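Local coordinates for PlaB phospholipase (Legionella pneumophila, PDB 6ZTH), which probably hydrolyses phospholipids and binds NAD at sites between its subunits, at residues D[340-345]-D[392-397]; D[371-376]-D[398-403]; D[360-365]-D[413-418]. One frame throughout, in Å; residues are numbered along the deposited sequence.

Interaction 1: D[340-345]-D[392-397]; sequences YSMIIF and TYFLDY. With NAD (nicotinamide-adenine-dinucleotide), chain K.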
# COMPACT_ATOMS: atom_id res chain seq x y z
N TYR D 340 -27.45 -18.44 -14.29
CA TYR D 340 -26.92 -17.16 -13.85
C TYR D 340 -26.31 -16.41 -15.02
O TYR D 340 -26.01 -16.98 -16.07
CB TYR D 340 -25.87 -17.34 -12.75
CG TYR D 340 -26.37 -18.15 -11.57
CD1 TYR D 340 -26.44 -19.54 -11.63
CD2 TYR D 340 -26.76 -17.53 -10.39
CE1 TYR D 340 -26.89 -20.28 -10.55
CE2 TYR D 340 -27.21 -18.26 -9.31
CZ TYR D 340 -27.28 -19.63 -9.40
OH TYR D 340 -27.73 -20.37 -8.32
N SER D 341 -26.13 -15.10 -14.82
CA SER D 341 -25.52 -14.23 -15.81
C SER D 341 -24.45 -13.38 -15.14
O SER D 341 -24.56 -13.03 -13.96
CB SER D 341 -26.57 -13.32 -16.47
OG SER D 341 -27.62 -14.08 -17.03
N MSE D 342 -23.42 -13.04 -15.91
CA MSE D 342 -22.32 -12.24 -15.42
C MSE D 342 -22.26 -10.89 -16.13
O MSE D 342 -22.24 -10.83 -17.36
CB MSE D 342 -21.00 -12.98 -15.61
CG MSE D 342 -19.80 -12.32 -14.97
SE MSE D 342 -19.23 -13.24 -13.35
CE MSE D 342 -17.80 -14.34 -14.10
N ILE D 343 -22.24 -9.80 -15.36
CA ILE D 343 -22.05 -8.46 -15.90
C ILE D 343 -20.66 -7.99 -15.51
O ILE D 343 -20.29 -8.04 -14.33
CB ILE D 343 -23.13 -7.48 -15.39
CG1 ILE D 343 -24.52 -8.09 -15.53
CG2 ILE D 343 -23.04 -6.17 -16.15
CD1 ILE D 343 -25.64 -7.11 -15.22
N ILE D 344 -19.90 -7.53 -16.49
CA ILE D 344 -18.54 -7.03 -16.29
C ILE D 344 -18.55 -5.55 -16.65
O ILE D 344 -18.62 -5.19 -17.83
CB ILE D 344 -17.52 -7.80 -17.12
CG1 ILE D 344 -17.37 -9.22 -16.57
CG2 ILE D 344 -16.18 -7.08 -17.13
CD1 ILE D 344 -16.49 -10.14 -17.39
N PHE D 345 -18.48 -4.69 -15.63
CA PHE D 345 -18.60 -3.25 -15.82
C PHE D 345 -17.23 -2.61 -15.96
O PHE D 345 -16.37 -2.78 -15.09
CB PHE D 345 -19.35 -2.61 -14.64
CG PHE D 345 -20.84 -2.71 -14.75
CD1 PHE D 345 -21.52 -2.05 -15.76
CD2 PHE D 345 -21.57 -3.44 -13.83
CE1 PHE D 345 -22.90 -2.14 -15.86
CE2 PHE D 345 -22.94 -3.53 -13.92
CZ PHE D 345 -23.61 -2.88 -14.94
N THR D 392 -17.53 -6.63 -11.48
CA THR D 392 -18.16 -7.83 -12.01
C THR D 392 -19.28 -8.26 -11.07
O THR D 392 -19.04 -8.58 -9.91
CB THR D 392 -17.15 -8.97 -12.18
OG1 THR D 392 -16.09 -8.54 -13.05
CG2 THR D 392 -17.82 -10.19 -12.77
N TYR D 393 -20.51 -8.26 -11.59
CA TYR D 393 -21.68 -8.70 -10.85
C TYR D 393 -22.07 -10.10 -11.31
O TYR D 393 -22.06 -10.39 -12.51
CB TYR D 393 -22.85 -7.74 -11.04
CG TYR D 393 -23.12 -6.83 -9.86
CD1 TYR D 393 -22.26 -5.78 -9.55
CD2 TYR D 393 -24.24 -7.03 -9.06
CE1 TYR D 393 -22.51 -4.95 -8.47
CE2 TYR D 393 -24.49 -6.20 -7.98
CZ TYR D 393 -23.63 -5.17 -7.69
OH TYR D 393 -23.89 -4.35 -6.62
N PHE D 394 -22.41 -10.96 -10.35
CA PHE D 394 -22.91 -12.30 -10.64
C PHE D 394 -24.35 -12.39 -10.15
O PHE D 394 -24.62 -12.20 -8.96
CB PHE D 394 -22.04 -13.37 -9.97
CG PHE D 394 -22.17 -14.73 -10.60
CD1 PHE D 394 -22.07 -14.90 -11.97
CD2 PHE D 394 -22.39 -15.85 -9.81
CE1 PHE D 394 -22.19 -16.15 -12.55
CE2 PHE D 394 -22.51 -17.11 -10.38
CZ PHE D 394 -22.41 -17.25 -11.75
N LEU D 395 -25.27 -12.68 -11.07
CA LEU D 395 -26.69 -12.57 -10.82
C LEU D 395 -27.41 -13.85 -11.22
O LEU D 395 -26.95 -14.58 -12.10
CB LEU D 395 -27.30 -11.38 -11.59
CG LEU D 395 -26.40 -10.16 -11.77
CD1 LEU D 395 -26.90 -9.28 -12.89
CD2 LEU D 395 -26.32 -9.37 -10.47
N ASP D 396 -28.54 -14.11 -10.57
CA ASP D 396 -29.38 -15.26 -10.88
C ASP D 396 -30.38 -14.84 -11.96
O ASP D 396 -31.24 -14.00 -11.71
CB ASP D 396 -30.10 -15.76 -9.63
CG ASP D 396 -30.72 -17.13 -9.83
OD1 ASP D 396 -31.66 -17.25 -10.65
OD2 ASP D 396 -30.26 -18.09 -9.17
N TYR D 397 -30.26 -15.44 -13.14
CA TYR D 397 -31.13 -15.05 -14.25
C TYR D 397 -32.57 -15.48 -14.01
O TYR D 397 -33.50 -14.72 -14.28
CB TYR D 397 -30.61 -15.64 -15.56
CG TYR D 397 -31.52 -15.39 -16.74
CD1 TYR D 397 -31.38 -14.25 -17.52
CD2 TYR D 397 -32.51 -16.29 -17.08
CE1 TYR D 397 -32.21 -14.01 -18.59
CE2 TYR D 397 -33.35 -16.07 -18.15
CZ TYR D 397 -33.20 -14.93 -18.91
OH TYR D 397 -34.03 -14.71 -19.98
PA NAD K . -17.22 -5.89 -1.37
O1A NAD K . -16.55 -7.20 -1.68
O2A NAD K . -18.72 -6.09 -1.35
O5B NAD K . -16.82 -4.79 -2.51
C5B NAD K . -15.44 -4.51 -2.71
C4B NAD K . -15.31 -3.08 -3.40
O4B NAD K . -16.27 -3.05 -4.63
C3B NAD K . -15.69 -2.16 -2.61
O3B NAD K . -14.81 -0.99 -2.77
C2B NAD K . -17.24 -1.77 -3.06
O2B NAD K . -17.57 -0.41 -2.64
C1B NAD K . -17.21 -1.85 -4.35
N9A NAD K . -18.58 -2.05 -4.93
C8A NAD K . -19.30 -3.14 -4.65
N7A NAD K . -20.48 -3.03 -5.29
C5A NAD K . -20.48 -1.87 -5.97
C6A NAD K . -21.41 -1.26 -6.80
N6A NAD K . -22.76 -1.69 -7.22
N1A NAD K . -21.13 -0.09 -7.35
C2A NAD K . -19.94 0.51 -7.11
N3A NAD K . -19.02 -0.08 -6.30
C4A NAD K . -19.30 -1.27 -5.74
O3 NAD K . -16.72 -5.35 0.12
PN NAD K . -17.21 -3.93 0.80
O1N NAD K . -18.49 -3.48 0.13
O2N NAD K . -16.14 -2.87 0.60
O5D NAD K . -17.47 -4.17 2.42
C5D NAD K . -16.35 -4.37 3.27
C4D NAD K . -16.58 -5.59 4.15
O4D NAD K . -17.78 -5.56 4.65
C3D NAD K . -16.46 -6.98 3.25
O3D NAD K . -15.94 -8.08 4.12
C2D NAD K . -17.61 -7.24 2.88
O2D NAD K . -17.78 -8.72 2.61
C1D NAD K . -18.48 -6.80 4.15
N1N NAD K . -19.75 -6.52 3.82
C2N NAD K . -20.10 -5.27 3.43
C3N NAD K . -21.43 -4.99 3.11
C7N NAD K . -21.84 -3.55 2.66
O7N NAD K . -22.84 -3.07 3.05
N7N NAD K . -20.97 -2.77 1.76
C4N NAD K . -22.38 -5.97 3.18
C5N NAD K . -22.02 -7.23 3.56
C6N NAD K . -20.69 -7.51 3.89

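Interaction 2: D[371-376]-D[398-403]; sequences QALPAG and DIMEGG. With NAD (nicotinamide-adenine-dinucleotide), chain G.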
# COMPACT_ATOMS: atom_id res chain seq x y z
N GLN D 371 -34.46 0.10 -5.74
CA GLN D 371 -35.01 -0.66 -4.63
C GLN D 371 -36.14 -1.60 -5.06
O GLN D 371 -36.92 -2.04 -4.21
CB GLN D 371 -35.51 0.29 -3.54
CG GLN D 371 -34.40 0.94 -2.74
CD GLN D 371 -34.88 1.52 -1.43
OE1 GLN D 371 -36.08 1.66 -1.20
NE2 GLN D 371 -33.94 1.86 -0.56
N ALA D 372 -36.22 -1.93 -6.35
CA ALA D 372 -37.27 -2.80 -6.87
C ALA D 372 -36.74 -4.10 -7.46
O ALA D 372 -37.54 -4.89 -7.98
CB ALA D 372 -38.09 -2.06 -7.93
N LEU D 373 -35.43 -4.35 -7.42
CA LEU D 373 -34.89 -5.57 -7.99
C LEU D 373 -35.54 -6.78 -7.31
O LEU D 373 -35.85 -6.74 -6.12
CB LEU D 373 -33.38 -5.61 -7.81
CG LEU D 373 -32.54 -5.09 -8.98
CD1 LEU D 373 -32.58 -6.04 -10.16
CD2 LEU D 373 -33.00 -3.69 -9.40
N PRO D 374 -35.77 -7.87 -8.05
CA PRO D 374 -36.41 -9.04 -7.43
C PRO D 374 -35.55 -9.62 -6.31
O PRO D 374 -34.33 -9.70 -6.42
CB PRO D 374 -36.56 -10.03 -8.60
CG PRO D 374 -36.44 -9.20 -9.83
CD PRO D 374 -35.50 -8.09 -9.48
N ALA D 375 -36.22 -10.04 -5.24
CA ALA D 375 -35.51 -10.59 -4.08
C ALA D 375 -34.76 -11.86 -4.47
O ALA D 375 -35.35 -12.80 -5.02
CB ALA D 375 -36.50 -10.87 -2.95
N GLY D 376 -33.47 -11.89 -4.16
CA GLY D 376 -32.62 -12.98 -4.56
C GLY D 376 -31.91 -12.79 -5.88
O GLY D 376 -31.28 -13.73 -6.37
N ASP D 398 -32.78 -16.70 -13.50
CA ASP D 398 -34.13 -17.21 -13.34
C ASP D 398 -34.93 -16.37 -12.34
O ASP D 398 -36.06 -15.95 -12.63
CB ASP D 398 -34.09 -18.67 -12.90
CG ASP D 398 -33.80 -19.62 -14.04
OD1 ASP D 398 -34.46 -19.51 -15.10
OD2 ASP D 398 -32.89 -20.47 -13.89
N ILE D 399 -34.35 -16.12 -11.17
CA ILE D 399 -35.05 -15.32 -10.16
C ILE D 399 -35.36 -13.93 -10.71
O ILE D 399 -36.44 -13.38 -10.47
CB ILE D 399 -34.21 -15.24 -8.86
CG1 ILE D 399 -33.91 -16.66 -8.37
CG2 ILE D 399 -34.94 -14.40 -7.82
CD1 ILE D 399 -33.70 -16.79 -6.87
N MSE D 400 -34.43 -13.35 -11.46
CA MSE D 400 -34.62 -12.01 -12.02
C MSE D 400 -35.66 -12.02 -13.13
O MSE D 400 -36.64 -11.27 -13.08
CB MSE D 400 -33.30 -11.47 -12.55
CG MSE D 400 -32.30 -11.12 -11.48
SE MSE D 400 -31.00 -9.77 -12.04
CE MSE D 400 -32.22 -8.43 -12.77
N GLU D 401 -35.44 -12.87 -14.13
CA GLU D 401 -36.40 -12.98 -15.22
C GLU D 401 -37.79 -13.33 -14.69
O GLU D 401 -38.80 -12.86 -15.22
CB GLU D 401 -35.93 -14.03 -16.23
CG GLU D 401 -36.67 -13.99 -17.55
CD GLU D 401 -37.80 -15.01 -17.62
OE1 GLU D 401 -37.75 -16.02 -16.89
OE2 GLU D 401 -38.74 -14.79 -18.42
N GLY D 402 -37.85 -14.15 -13.64
CA GLY D 402 -39.14 -14.47 -13.05
C GLY D 402 -39.80 -13.26 -12.41
O GLY D 402 -41.02 -13.07 -12.54
N GLY D 403 -39.02 -12.42 -11.73
CA GLY D 403 -39.57 -11.27 -11.06
C GLY D 403 -39.76 -10.05 -11.94
O GLY D 403 -40.54 -9.16 -11.58
PA NAD G . -29.79 -7.38 -0.89
O1A NAD G . -30.59 -6.12 -0.73
O2A NAD G . -29.36 -7.89 0.47
O5B NAD G . -28.48 -7.08 -1.82
C5B NAD G . -27.49 -8.08 -1.93
C4B NAD G . -26.16 -7.45 -2.52
O4B NAD G . -26.50 -6.66 -3.82
C3B NAD G . -25.67 -6.59 -1.73
O3B NAD G . -24.22 -6.51 -1.93
C2B NAD G . -26.37 -5.14 -2.16
O2B NAD G . -25.53 -4.03 -1.68
C1B NAD G . -26.39 -5.16 -3.43
N9A NAD G . -27.53 -4.42 -4.11
C8A NAD G . -28.76 -4.41 -3.57
N7A NAD G . -29.56 -3.69 -4.36
C5A NAD G . -28.82 -3.26 -5.41
C6A NAD G . -29.15 -2.48 -6.51
N6A NAD G . -30.43 -1.86 -6.91
N1A NAD G . -28.22 -2.20 -7.41
C2A NAD G . -26.95 -2.66 -7.25
N3A NAD G . -26.63 -3.42 -6.17
C4A NAD G . -27.57 -3.71 -5.25
O3 NAD G . -30.71 -8.53 -1.65
PN NAD G . -32.32 -8.38 -1.93
O1N NAD G . -33.06 -8.31 -0.62
O2N NAD G . -32.78 -9.59 -2.73
O5D NAD G . -32.61 -7.00 -2.81
C5D NAD G . -33.78 -6.96 -3.60
C4D NAD G . -34.30 -5.53 -3.65
O4D NAD G . -34.83 -5.21 -2.51
C3D NAD G . -33.03 -4.50 -3.93
O3D NAD G . -33.46 -3.45 -4.90
C2D NAD G . -32.74 -3.99 -2.84
O2D NAD G . -32.19 -2.59 -3.06
C1D NAD G . -34.13 -3.96 -2.05
N1N NAD G . -33.99 -3.99 -0.71
C2N NAD G . -34.52 -2.97 0.03
C3N NAD G . -34.39 -2.98 1.43
C7N NAD G . -34.98 -1.81 2.27
O7N NAD G . -35.06 -1.90 3.44
N7N NAD G . -35.43 -0.57 1.59
C4N NAD G . -33.73 -4.01 2.05
C5N NAD G . -33.21 -5.03 1.30
C6N NAD G . -33.35 -5.02 -0.09

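Interaction 3: D[360-365]-D[413-418]; sequences LYLTAG and LGFRVK. With NAD (nicotinamide-adenine-dinucleotide), chain G.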
# COMPACT_ATOMS: atom_id res chain seq x y z
N LEU D 360 -22.88 1.96 -8.59
CA LEU D 360 -23.63 1.37 -9.69
C LEU D 360 -24.87 0.69 -9.14
O LEU D 360 -24.77 -0.15 -8.24
CB LEU D 360 -22.75 0.37 -10.43
CG LEU D 360 -23.33 -0.24 -11.70
CD1 LEU D 360 -22.28 -0.26 -12.79
CD2 LEU D 360 -23.86 -1.63 -11.39
N TYR D 361 -26.03 1.07 -9.67
CA TYR D 361 -27.30 0.50 -9.25
C TYR D 361 -27.98 -0.14 -10.44
O TYR D 361 -28.28 0.53 -11.43
CB TYR D 361 -28.22 1.56 -8.64
CG TYR D 361 -27.71 2.18 -7.37
CD1 TYR D 361 -26.80 3.21 -7.40
CD2 TYR D 361 -28.15 1.73 -6.13
CE1 TYR D 361 -26.32 3.78 -6.25
CE2 TYR D 361 -27.69 2.30 -4.96
CZ TYR D 361 -26.77 3.32 -5.04
OH TYR D 361 -26.29 3.90 -3.89
N LEU D 362 -28.23 -1.44 -10.34
CA LEU D 362 -29.21 -2.08 -11.21
C LEU D 362 -30.60 -1.64 -10.76
O LEU D 362 -30.91 -1.65 -9.56
CB LEU D 362 -29.09 -3.60 -11.14
CG LEU D 362 -27.96 -4.23 -11.96
CD1 LEU D 362 -26.61 -3.94 -11.33
CD2 LEU D 362 -28.19 -5.73 -12.06
N THR D 363 -31.44 -1.26 -11.72
CA THR D 363 -32.79 -0.82 -11.42
C THR D 363 -33.77 -1.57 -12.31
O THR D 363 -33.44 -1.93 -13.45
CB THR D 363 -32.96 0.69 -11.61
OG1 THR D 363 -33.17 0.98 -13.00
CG2 THR D 363 -31.71 1.43 -11.13
N ALA D 364 -34.96 -1.81 -11.79
CA ALA D 364 -35.98 -2.57 -12.50
C ALA D 364 -37.35 -2.06 -12.09
O ALA D 364 -37.48 -1.15 -11.27
CB ALA D 364 -35.84 -4.07 -12.22
N GLY D 365 -38.38 -2.67 -12.67
CA GLY D 365 -39.74 -2.27 -12.41
C GLY D 365 -40.09 -0.97 -13.10
O GLY D 365 -39.23 -0.29 -13.68
N LEU D 413 -35.38 -3.28 -16.99
CA LEU D 413 -34.10 -3.37 -16.30
C LEU D 413 -33.19 -2.27 -16.82
O LEU D 413 -33.05 -2.10 -18.03
CB LEU D 413 -33.45 -4.74 -16.50
CG LEU D 413 -32.23 -4.99 -15.61
CD1 LEU D 413 -32.66 -5.43 -14.22
CD2 LEU D 413 -31.31 -6.01 -16.24
N GLY D 414 -32.57 -1.52 -15.90
CA GLY D 414 -31.71 -0.42 -16.26
C GLY D 414 -30.49 -0.34 -15.37
O GLY D 414 -30.27 -1.19 -14.51
N PHE D 415 -29.70 0.71 -15.60
CA PHE D 415 -28.48 0.96 -14.85
C PHE D 415 -28.45 2.41 -14.40
O PHE D 415 -29.00 3.30 -15.06
CB PHE D 415 -27.23 0.65 -15.68
CG PHE D 415 -27.11 -0.79 -16.08
CD1 PHE D 415 -27.13 -1.79 -15.12
CD2 PHE D 415 -26.98 -1.15 -17.41
CE1 PHE D 415 -27.02 -3.12 -15.48
CE2 PHE D 415 -26.87 -2.48 -17.78
CZ PHE D 415 -26.89 -3.46 -16.81
N ARG D 416 -27.80 2.65 -13.26
CA ARG D 416 -27.61 3.99 -12.73
C ARG D 416 -26.21 4.08 -12.14
O ARG D 416 -25.92 3.41 -11.14
CB ARG D 416 -28.67 4.34 -11.68
CG ARG D 416 -28.42 5.65 -10.97
CD ARG D 416 -29.58 6.08 -10.08
NE ARG D 416 -30.88 5.76 -10.65
CZ ARG D 416 -31.78 4.96 -10.08
NH1 ARG D 416 -31.54 4.38 -8.91
NH2 ARG D 416 -32.94 4.74 -10.69
N VAL D 417 -25.35 4.89 -12.75
CA VAL D 417 -24.00 5.16 -12.24
C VAL D 417 -23.92 6.62 -11.85
O VAL D 417 -24.45 7.49 -12.56
CB VAL D 417 -22.92 4.80 -13.28
CG1 VAL D 417 -22.68 5.95 -14.24
CG2 VAL D 417 -21.63 4.41 -12.59
N LYS D 418 -23.25 6.90 -10.74
CA LYS D 418 -23.17 8.26 -10.20
C LYS D 418 -21.85 8.95 -10.52
O LYS D 418 -21.85 10.11 -10.92
CB LYS D 418 -23.39 8.23 -8.68
CG LYS D 418 -24.87 8.12 -8.30
CD LYS D 418 -25.10 8.22 -6.80
CE LYS D 418 -25.49 6.88 -6.23
NZ LYS D 418 -24.25 6.26 -5.75
PA NAD G . -29.79 -7.38 -0.89
O1A NAD G . -30.59 -6.12 -0.73
O2A NAD G . -29.36 -7.89 0.47
O5B NAD G . -28.48 -7.08 -1.82
C5B NAD G . -27.49 -8.08 -1.93
C4B NAD G . -26.16 -7.45 -2.52
O4B NAD G . -26.50 -6.66 -3.82
C3B NAD G . -25.67 -6.59 -1.73
O3B NAD G . -24.22 -6.51 -1.93
C2B NAD G . -26.37 -5.14 -2.16
O2B NAD G . -25.53 -4.03 -1.68
C1B NAD G . -26.39 -5.16 -3.43
N9A NAD G . -27.53 -4.42 -4.11
C8A NAD G . -28.76 -4.41 -3.57
N7A NAD G . -29.56 -3.69 -4.36
C5A NAD G . -28.82 -3.26 -5.41
C6A NAD G . -29.15 -2.48 -6.51
N6A NAD G . -30.43 -1.86 -6.91
N1A NAD G . -28.22 -2.20 -7.41
C2A NAD G . -26.95 -2.66 -7.25
N3A NAD G . -26.63 -3.42 -6.17
C4A NAD G . -27.57 -3.71 -5.25
O3 NAD G . -30.71 -8.53 -1.65
PN NAD G . -32.32 -8.38 -1.93
O1N NAD G . -33.06 -8.31 -0.62
O2N NAD G . -32.78 -9.59 -2.73
O5D NAD G . -32.61 -7.00 -2.81
C5D NAD G . -33.78 -6.96 -3.60
C4D NAD G . -34.30 -5.53 -3.65
O4D NAD G . -34.83 -5.21 -2.51
C3D NAD G . -33.03 -4.50 -3.93
O3D NAD G . -33.46 -3.45 -4.90
C2D NAD G . -32.74 -3.99 -2.84
O2D NAD G . -32.19 -2.59 -3.06
C1D NAD G . -34.13 -3.96 -2.05
N1N NAD G . -33.99 -3.99 -0.71
C2N NAD G . -34.52 -2.97 0.03
C3N NAD G . -34.39 -2.98 1.43
C7N NAD G . -34.98 -1.81 2.27
O7N NAD G . -35.06 -1.90 3.44
N7N NAD G . -35.43 -0.57 1.59
C4N NAD G . -33.73 -4.01 2.05
C5N NAD G . -33.21 -5.03 1.30
C6N NAD G . -33.35 -5.02 -0.09

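Interaction 1: D[340-345]-D[392-397]
Two neighbouring antiparallel strands of the mixed sheet meet here, Tyr340 to Phe345 against Thr392 to Asp396, and the second strand carries an NAD-binding tyrosine. The strand directions differ by 164°. Ser341 with Leu395 and Ile343 with Tyr393 are hydrogen-bonded pairs. Each pair makes two backbone bonds; the shortest runs from Tyr393 N to Ile343 O, 2.8 Å.

Tyr340, Met342, Phe394 and Asp396 share one face of the sheet. The rings of Tyr340 and Phe394 lie nearly parallel but are slid apart and barely overlap, with centroids 5.4 Å apart. CZ of Phe394 instead reaches CB of Tyr340, at 3.6 Å. From the other side of the Phe394 ring plane comes selenomethionine Met342. Its CG is anti to the backbone N (chi1 -172°), and the chain then bends at the next two torsions. This brings Met342 SE within 3.6 Å of Phe394 CD1, an oblique Met-aromatic contact. The same SE also packs on the methyl CG2 of Thr392. Arg222 adds a cation-pi contact to the Phe394 ring. The carboxylate of Asp396 lies close to the Tyr340 ring, but its OD1 accepts a hydrogen bond from Ile399 N and so caps the helix that follows.

The opposite face holds Ser341, Ile343, Tyr393 and Leu395. CD1 of Ile343 presses on CD1 of Leu395 at 3.4 Å, tighter than a usual van der Waals contact. Ser341 OG is hydrogen-bonded to His448 O. On its far side the strand of Ile343 pairs with strand 451-463, so it is an inner strand of the sheet. The ring of Tyr393 leaves Ile343 and ends beside NAD of chain K. There the adenine amino group N6A donates a nearly straight hydrogen bond, 169° at the hydrogen, to Tyr393 OH at 3.0 Å.

Interaction 2: D[371-376]-D[398-403]
The loop Gln371 to Gly376 passes beside the helical turn Asp398 to Gly403 without a hydrogen bond between them, and the nearest CA atoms, those of Pro374 and Gly403, are 5.3 Å apart. Within the turn, Gly403 N bonds to Ile399 O, an i to i+4 helical bond.

Pro374 lays its ring against the helix backbone. CB faces Ile399 O, while Pro374 CG lies 3.9 Å from Gly403 CA. Gly403 has no side chain, and the proline ring lies directly on its CA. Ile399 packs along the next part of the loop. Ile399 CG2 is anti to the backbone N and sits 3.3 Å from Ala375 O; Ile399 CD1 lies near Gly376 O. Deeper in, CD1 of Leu373 meets the methyl CE of selenomethionine Met400 at 3.6 Å.

The loop also grips NAD of chain G. Gly376 N gives a 2.8 Å hydrogen bond, 166° at the hydrogen, to the phosphate oxygen O2N. Leu373 N makes a weak one to the ribose hydroxyl O3D. Arg333 of the second subunit bonds to Gln371 O.

The 371-376 loop lies between helix 397-404 and the NAD and leads into strand 378-383, while Leu373 and Met400 both rest on Leu413 of strand 413-417.

Interaction 3: D[360-365]-D[413-418]
Tyr361 and Arg416 form a hydrogen-bonded pair in a small antiparallel sheet, where strand 360-364 is an outer strand beside 413-417. Tyr361 N bonds to Arg416 O at 2.8 Å.

Arg416 can be followed outward. Arg416 CB lies 3.8 Å from Tyr361 O and near Tyr361 CB. The chain starts extended, then bends at chi3 (-38°), which swings the guanidinium across Thr363. NE has a long, weak ion pair with Asp435. Thr363 CG2 sits over one face of the guanidinium, offset toward the rim; it touches CZ, NH1 and, nearest at 3.6 Å, Arg416 NH2. The tip ends in a salt bridge from NH1 to Glu370.

Past the end of the strand, Lys418 CE lies 3.2 Å from Tyr361 CE1. Lys418 NZ lies at the edge of the Tyr361 ring and makes a salt bridge to Asp359. Tyr361 OH bonds to Asp206 of the second subunit. The face opposite Arg416 carries Leu362, whose CG meets the edge of the Phe415 ring. Phe345 stacks edge-to-face on that ring.

The outer edge of strand 360-364 reads the adenine of NAD, chain G. Leu362 N makes a weak bond to N1A, and N6A donates to Leu362 O at 2.7 Å.

Overall arrangement
Interactions 1 and 3 are both buried antiparallel strand pairs, but they belong to different sheets. The sheets pack together through Phe345 on Leu360 and Phe415, and through Leu395 on Leu362. Interaction 1 lies nearer the centre of the chain and is mostly apolar and aromatic. Interaction 3 adds Arg416 and Lys418, which form salt bridges to Glu370 and Asp359. Interaction 2 is only partly buried and joins loop to helix by packing alone. It touches both: its helix directly follows strand 391-396, and Met400 packs on Leu413. Interactions 2 and 3 bind different parts of one NAD, phosphate and ribose against adenine. Interaction 1 touches another NAD, and Leu360 of interaction 3 also bonds to a second NAD.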